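Local coordinates for NYN domain-containing protein (Vibrio parahaemolyticus, PDB 2QIP) that is of unknown function but carries a NYN domain of the PIN clan and may act as an RNA nuclease, at residues A[11-16]-A[103-108]; A[50-55]-A[99-104]. All coordinates share one frame; numbering follows the deposited sequence.

Interactions 1 and 2 set helix 95-105, and in interaction 1 also the 3-10 segment 106-108, against two adjacent parallel strands; their centres lie about 7 Å apart. The strands pair through their backbones: Ile14 N lies 2.9 Å from Ser50 O and Val16 O lies 2.8 Å from Tyr54 N, both probable hydrogen bonds. Leu15, on strand 10-17, bridges the two contacts, since its CD2 packs 3.6 Å from Tyr54 OH and 3.8 Å from Ala102 N. Interaction 1 is apolar packing with a water bridge at its edge; interaction 2 is a buried tyrosine bound to an aspartate. Both contain Glu104, which faces the second subunit and touches a 1,2-ethanediol probably left from crystallisation.

Interaction 1: residues A[11-16]-A[103-108]; sequences KIAILV and IEIAPD. With EDO (1,2-ethanediol), chain D.
Ile105 straddles the methyl of Ala13. CB of Ala13 points from strand 10-17 toward the helix and meets both branches that leave the isoleucine CB, standing 3.6 Å from CG2 and 3.8 Å from CG1 of Ile105. The torsion explains this grip: CG1 lies opposite the backbone N (chi1 -160°), which puts CG2 between N and the carbonyl carbon and turns both branches to the sheet. CD1 is carried off to one side, so the fork of the side chain, not its tip, receives the small alanine. The CA atoms of Ala13 and Ile105 are 7.0 Å apart. Farther along the strand Leu15 also points toward the helix but comes only to the fringe of Ile105.

The polar edge lies at Lys11. Its CG sits beside the backbone N, and the chain beyond is extended and passes in front of the carbonyl oxygen of Asp108, with CD 3.8 Å from Asp108 O. NZ makes no direct bond to that oxygen; a water joins them, donating to Asp108 O at 2.7 Å and accepting from Lys11 NZ at 3.2 Å. The carbonyl is presented by a 3-10 turn, residues 106-108, with Asp108 N bonding Ile105 O at 2.9 Å.

The helix here belongs to the connection from strand 76-79 to strand 111-115, so the contact lies in the layer between helix and sheet of an alpha/beta fold. Strand 10-17 is hydrogen-bonded to strand 46-55 through Ile12 and to Arg111 through Lys11 and Ala13, while Ala106 and Pro107 lean on Tyr132 of helix 122-132.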
loop_
_atom_site.group_PDB
_atom_site.type_symbol
_atom_site.label_atom_id
_atom_site.label_comp_id
_atom_site.label_asym_id
_atom_site.label_seq_id
_atom_site.Cartn_x
_atom_site.Cartn_y
_atom_site.Cartn_z
ATOM N N LYS A 11 19.984 -4.037 14.213
ATOM C CA LYS A 11 19.160 -4.990 13.473
ATOM C C LYS A 11 18.453 -4.253 12.341
ATOM O O LYS A 11 17.828 -3.218 12.576
ATOM C CB LYS A 11 18.117 -5.605 14.410
ATOM C CG LYS A 11 18.686 -6.690 15.341
ATOM C CD LYS A 11 17.589 -7.218 16.297
ATOM C CE LYS A 11 18.093 -8.417 17.080
ATOM N NZ LYS A 11 17.056 -8.947 18.022
ATOM N N ILE A 12 18.530 -4.790 11.123
ATOM C CA ILE A 12 17.922 -4.146 9.965
ATOM C C ILE A 12 17.002 -5.091 9.202
ATOM O O ILE A 12 17.175 -6.317 9.201
ATOM C CB ILE A 12 18.972 -3.560 8.990
ATOM C CG1 ILE A 12 19.799 -4.659 8.314
ATOM C CG2 ILE A 12 19.843 -2.541 9.723
ATOM C CD1 ILE A 12 20.742 -4.131 7.225
ATOM N N ALA A 13 16.002 -4.486 8.566
ATOM C CA ALA A 13 15.204 -5.163 7.542
ATOM C C ALA A 13 15.383 -4.391 6.259
ATOM O O ALA A 13 15.322 -3.165 6.287
ATOM C CB ALA A 13 13.739 -5.158 7.917
ATOM N N ILE A 14 15.556 -5.105 5.148
ATOM C CA ILE A 14 15.695 -4.446 3.850
ATOM C C ILE A 14 14.491 -4.836 2.995
ATOM O O ILE A 14 14.132 -6.012 2.945
ATOM C CB ILE A 14 16.999 -4.877 3.134
ATOM C CG1 ILE A 14 18.234 -4.538 3.972
ATOM C CG2 ILE A 14 17.077 -4.193 1.750
ATOM C CD1 ILE A 14 19.509 -5.165 3.466
ATOM N N LEU A 15 13.881 -3.843 2.340
ATOM C CA LEU A 15 12.801 -4.087 1.373
ATOM C C LEU A 15 13.158 -3.336 0.100
ATOM O O LEU A 15 13.301 -2.106 0.132
ATOM C CB LEU A 15 11.449 -3.590 1.881
ATOM C CG LEU A 15 10.869 -4.326 3.099
ATOM C CD1 LEU A 15 11.375 -3.726 4.425
ATOM C CD2 LEU A 15 9.346 -4.281 3.027
ATOM N N VAL A 16 13.326 -4.079 -0.995
ATOM C CA VAL A 16 13.648 -3.473 -2.294
ATOM C C VAL A 16 12.467 -3.499 -3.253
ATOM O O VAL A 16 11.926 -4.556 -3.550
ATOM C CB VAL A 16 14.853 -4.168 -2.971
ATOM C CG1 VAL A 16 15.231 -3.406 -4.240
ATOM C CG2 VAL A 16 16.049 -4.232 -2.021
ATOM N N ILE A 103 5.514 -2.886 7.879
ATOM C CA ILE A 103 4.911 -2.745 9.225
ATOM C C ILE A 103 5.070 -4.000 10.066
ATOM O O ILE A 103 5.338 -3.920 11.280
ATOM C CB ILE A 103 3.433 -2.384 9.133
ATOM C CG1 ILE A 103 3.312 -0.938 8.712
ATOM C CG2 ILE A 103 2.692 -2.648 10.471
ATOM C CD1 ILE A 103 3.875 0.109 9.744
ATOM N N GLU A 104 4.908 -5.170 9.437
ATOM C CA GLU A 104 5.096 -6.417 10.162
ATOM C C GLU A 104 6.511 -6.581 10.730
ATOM O O GLU A 104 6.689 -7.110 11.835
ATOM C CB GLU A 104 4.712 -7.618 9.295
ATOM C CG GLU A 104 3.237 -7.909 9.319
ATOM C CD GLU A 104 2.893 -9.100 8.451
ATOM O OE1 GLU A 104 1.870 -9.030 7.745
ATOM O OE2 GLU A 104 3.675 -10.077 8.442
ATOM N N ILE A 105 7.524 -6.158 9.983
ATOM C CA ILE A 105 8.896 -6.395 10.419
ATOM C C ILE A 105 9.406 -5.300 11.357
ATOM O O ILE A 105 10.343 -5.534 12.106
ATOM C CB ILE A 105 9.847 -6.614 9.194
ATOM C CG1 ILE A 105 11.134 -7.346 9.615
ATOM C CG2 ILE A 105 10.182 -5.280 8.499
ATOM C CD1 ILE A 105 10.940 -8.771 10.030
ATOM N N ALA A 106 8.792 -4.117 11.309
ATOM C CA ALA A 106 9.258 -2.992 12.139
ATOM C C ALA A 106 9.524 -3.336 13.625
ATOM O O ALA A 106 10.543 -2.935 14.175
ATOM C CB ALA A 106 8.306 -1.803 12.028
ATOM N N PRO A 107 8.596 -4.041 14.303
ATOM C CA PRO A 107 8.890 -4.324 15.727
ATOM C C PRO A 107 10.134 -5.177 15.967
ATOM O O PRO A 107 10.668 -5.165 17.076
ATOM C CB PRO A 107 7.628 -5.051 16.225
ATOM C CG PRO A 107 6.917 -5.534 14.976
ATOM C CD PRO A 107 7.250 -4.521 13.918
ATOM N N ASP A 108 10.588 -5.889 14.938
ATOM C CA ASP A 108 11.695 -6.825 15.090
ATOM C C ASP A 108 13.050 -6.235 14.734
ATOM O O ASP A 108 14.064 -6.906 14.885
ATOM C CB ASP A 108 11.470 -8.071 14.232
ATOM C CG ASP A 108 10.235 -8.822 14.637
ATOM O OD1 ASP A 108 10.093 -9.080 15.845
ATOM O OD2 ASP A 108 9.398 -9.128 13.760
HETATM C C1 EDO D . 1.998 -12.426 7.832
HETATM O O1 EDO D . 3.093 -12.371 6.917
HETATM C C2 EDO D . 1.456 -13.829 8.024
HETATM O O2 EDO D . 0.201 -13.926 7.341
HETATM O O HOH W 1 14.498 -9.257 16.136
#

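Interaction 2: residues A[50-55]-A[99-104]; sequences SAKAYA and TLDAIE. With EDO (1,2-ethanediol), chain D.
Tyr54 reaches from strand 46-55 to Asp101 on helix 95-105. Its CB leaves the strand toward the helix, and CG stands beside the backbone N (chi1 -65°), which sends the ring along the gap between sheet and helix. On the way the side chain touches Leu15 of strand 10-17 and Met78 of strand 76-79. At the far end of the ring CE1 and CZ each lie 3.4 Å from Asp101 OD2, which sits at the ring edge, near its plane. Finally Tyr54 OH donates to Asp101 OD2 at 2.6 Å, a short bond, and also packs 3.1 Å from Asp101 CB. That second approach follows from the lone pair used, the anti one, which faces away from OD1 and back toward CB. Ring and carboxylate planes are 47° apart.

The sheet is the parallel central one of the PIN-like alpha/beta fold, and helix 95-105 lies over one of its faces. Trp94, just ahead of that helix, meets the Tyr54 ring edge-to-face. Lys52 draws near the same oxygen, but Lys52 NZ stays 4.4 Å from Asp101 OD2, beyond a salt bridge. Asp101 OD1 is engaged by Arg127 of the second subunit in a salt bridge.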
loop_
_atom_site.group_PDB
_atom_site.type_symbol
_atom_site.label_atom_id
_atom_site.label_comp_id
_atom_site.label_asym_id
_atom_site.label_seq_id
_atom_site.Cartn_x
_atom_site.Cartn_y
_atom_site.Cartn_z
ATOM N N SER A 50 15.883 -9.491 8.081
ATOM C CA SER A 50 15.046 -9.796 6.935
ATOM C C SER A 50 15.555 -9.004 5.753
ATOM O O SER A 50 15.973 -7.849 5.915
ATOM C CB SER A 50 13.589 -9.396 7.235
ATOM O OG SER A 50 12.733 -9.644 6.134
ATOM N N ALA A 51 15.522 -9.614 4.572
ATOM C CA ALA A 51 15.896 -8.910 3.352
ATOM C C ALA A 51 15.073 -9.472 2.215
ATOM O O ALA A 51 15.215 -10.648 1.841
ATOM C CB ALA A 51 17.389 -9.032 3.066
ATOM N N LYS A 52 14.202 -8.629 1.673
ATOM C CA LYS A 52 13.273 -9.058 0.640
ATOM C C LYS A 52 13.333 -8.136 -0.561
ATOM O O LYS A 52 13.424 -6.915 -0.413
ATOM C CB LYS A 52 11.848 -9.132 1.217
ATOM C CG LYS A 52 11.660 -10.337 2.100
ATOM C CD LYS A 52 10.277 -10.441 2.708
ATOM C CE LYS A 52 10.230 -11.730 3.549
ATOM N NZ LYS A 52 8.950 -11.906 4.309
ATOM N N ALA A 53 13.307 -8.741 -1.747
ATOM C CA ALA A 53 13.325 -8.027 -3.017
ATOM C C ALA A 53 12.005 -8.313 -3.704
ATOM O O ALA A 53 11.695 -9.471 -4.007
ATOM C CB ALA A 53 14.510 -8.488 -3.891
ATOM N N TYR A 54 11.215 -7.263 -3.928
ATOM C CA TYR A 54 9.847 -7.399 -4.434
ATOM C C TYR A 54 9.871 -7.204 -5.941
ATOM O O TYR A 54 10.086 -6.087 -6.445
ATOM C CB TYR A 54 8.958 -6.349 -3.745
ATOM C CG TYR A 54 8.859 -6.635 -2.264
ATOM C CD1 TYR A 54 7.791 -7.362 -1.763
ATOM C CD2 TYR A 54 9.848 -6.207 -1.369
ATOM C CE1 TYR A 54 7.687 -7.669 -0.411
ATOM C CE2 TYR A 54 9.760 -6.518 -0.000
ATOM C CZ TYR A 54 8.661 -7.234 0.471
ATOM O OH TYR A 54 8.560 -7.565 1.825
ATOM N N ALA A 55 9.644 -8.297 -6.661
ATOM C CA ALA A 55 9.856 -8.332 -8.116
ATOM C C ALA A 55 8.635 -8.912 -8.818
ATOM O O ALA A 55 7.653 -9.317 -8.172
ATOM C CB ALA A 55 11.105 -9.174 -8.421
ATOM N N THR A 99 4.081 -2.326 1.995
ATOM C CA THR A 99 3.507 -1.696 3.169
ATOM C C THR A 99 3.180 -2.740 4.233
ATOM O O THR A 99 3.530 -2.567 5.410
ATOM C CB THR A 99 2.283 -0.852 2.801
ATOM O OG1 THR A 99 2.703 0.169 1.891
ATOM C CG2 THR A 99 1.647 -0.184 4.017
ATOM N N LEU A 100 2.506 -3.823 3.828
ATOM C CA LEU A 100 2.158 -4.887 4.788
ATOM C C LEU A 100 3.405 -5.448 5.484
ATOM O O LEU A 100 3.438 -5.606 6.709
ATOM C CB LEU A 100 1.442 -6.023 4.068
ATOM C CG LEU A 100 0.026 -5.723 3.609
ATOM C CD1 LEU A 100 -0.426 -6.867 2.712
ATOM C CD2 LEU A 100 -0.922 -5.532 4.779
ATOM N N ASP A 101 4.419 -5.776 4.693
ATOM C CA ASP A 101 5.607 -6.435 5.235
ATOM C C ASP A 101 6.468 -5.490 6.075
ATOM O O ASP A 101 7.057 -5.927 7.079
ATOM C CB ASP A 101 6.442 -7.047 4.095
ATOM C CG ASP A 101 5.834 -8.318 3.523
ATOM O OD1 ASP A 101 4.843 -8.857 4.091
ATOM O OD2 ASP A 101 6.395 -8.790 2.497
ATOM N N ALA A 102 6.565 -4.224 5.666
ATOM C CA ALA A 102 7.407 -3.282 6.387
ATOM C C ALA A 102 6.835 -3.047 7.785
ATOM O O ALA A 102 7.575 -3.013 8.763
ATOM C CB ALA A 102 7.512 -1.977 5.631
ATOM N N ILE A 103 5.514 -2.886 7.879
ATOM C CA ILE A 103 4.911 -2.745 9.225
ATOM C C ILE A 103 5.070 -4.000 10.066
ATOM O O ILE A 103 5.338 -3.920 11.280
ATOM C CB ILE A 103 3.433 -2.384 9.133
ATOM C CG1 ILE A 103 3.312 -0.938 8.712
ATOM C CG2 ILE A 103 2.692 -2.648 10.471
ATOM C CD1 ILE A 103 3.875 0.109 9.744
ATOM N N GLU A 104 4.908 -5.170 9.437
ATOM C CA GLU A 104 5.096 -6.417 10.162
ATOM C C GLU A 104 6.511 -6.581 10.730
ATOM O O GLU A 104 6.689 -7.110 11.835
ATOM C CB GLU A 104 4.712 -7.618 9.295
ATOM C CG GLU A 104 3.237 -7.909 9.319
ATOM C CD GLU A 104 2.893 -9.100 8.451
ATOM O OE1 GLU A 104 1.870 -9.030 7.745
ATOM O OE2 GLU A 104 3.675 -10.077 8.442
HETATM C C1 EDO D . 1.998 -12.426 7.832
HETATM O O1 EDO D . 3.093 -12.371 6.917
HETATM C C2 EDO D . 1.456 -13.829 8.024
HETATM O O2 EDO D . 0.201 -13.926 7.341
#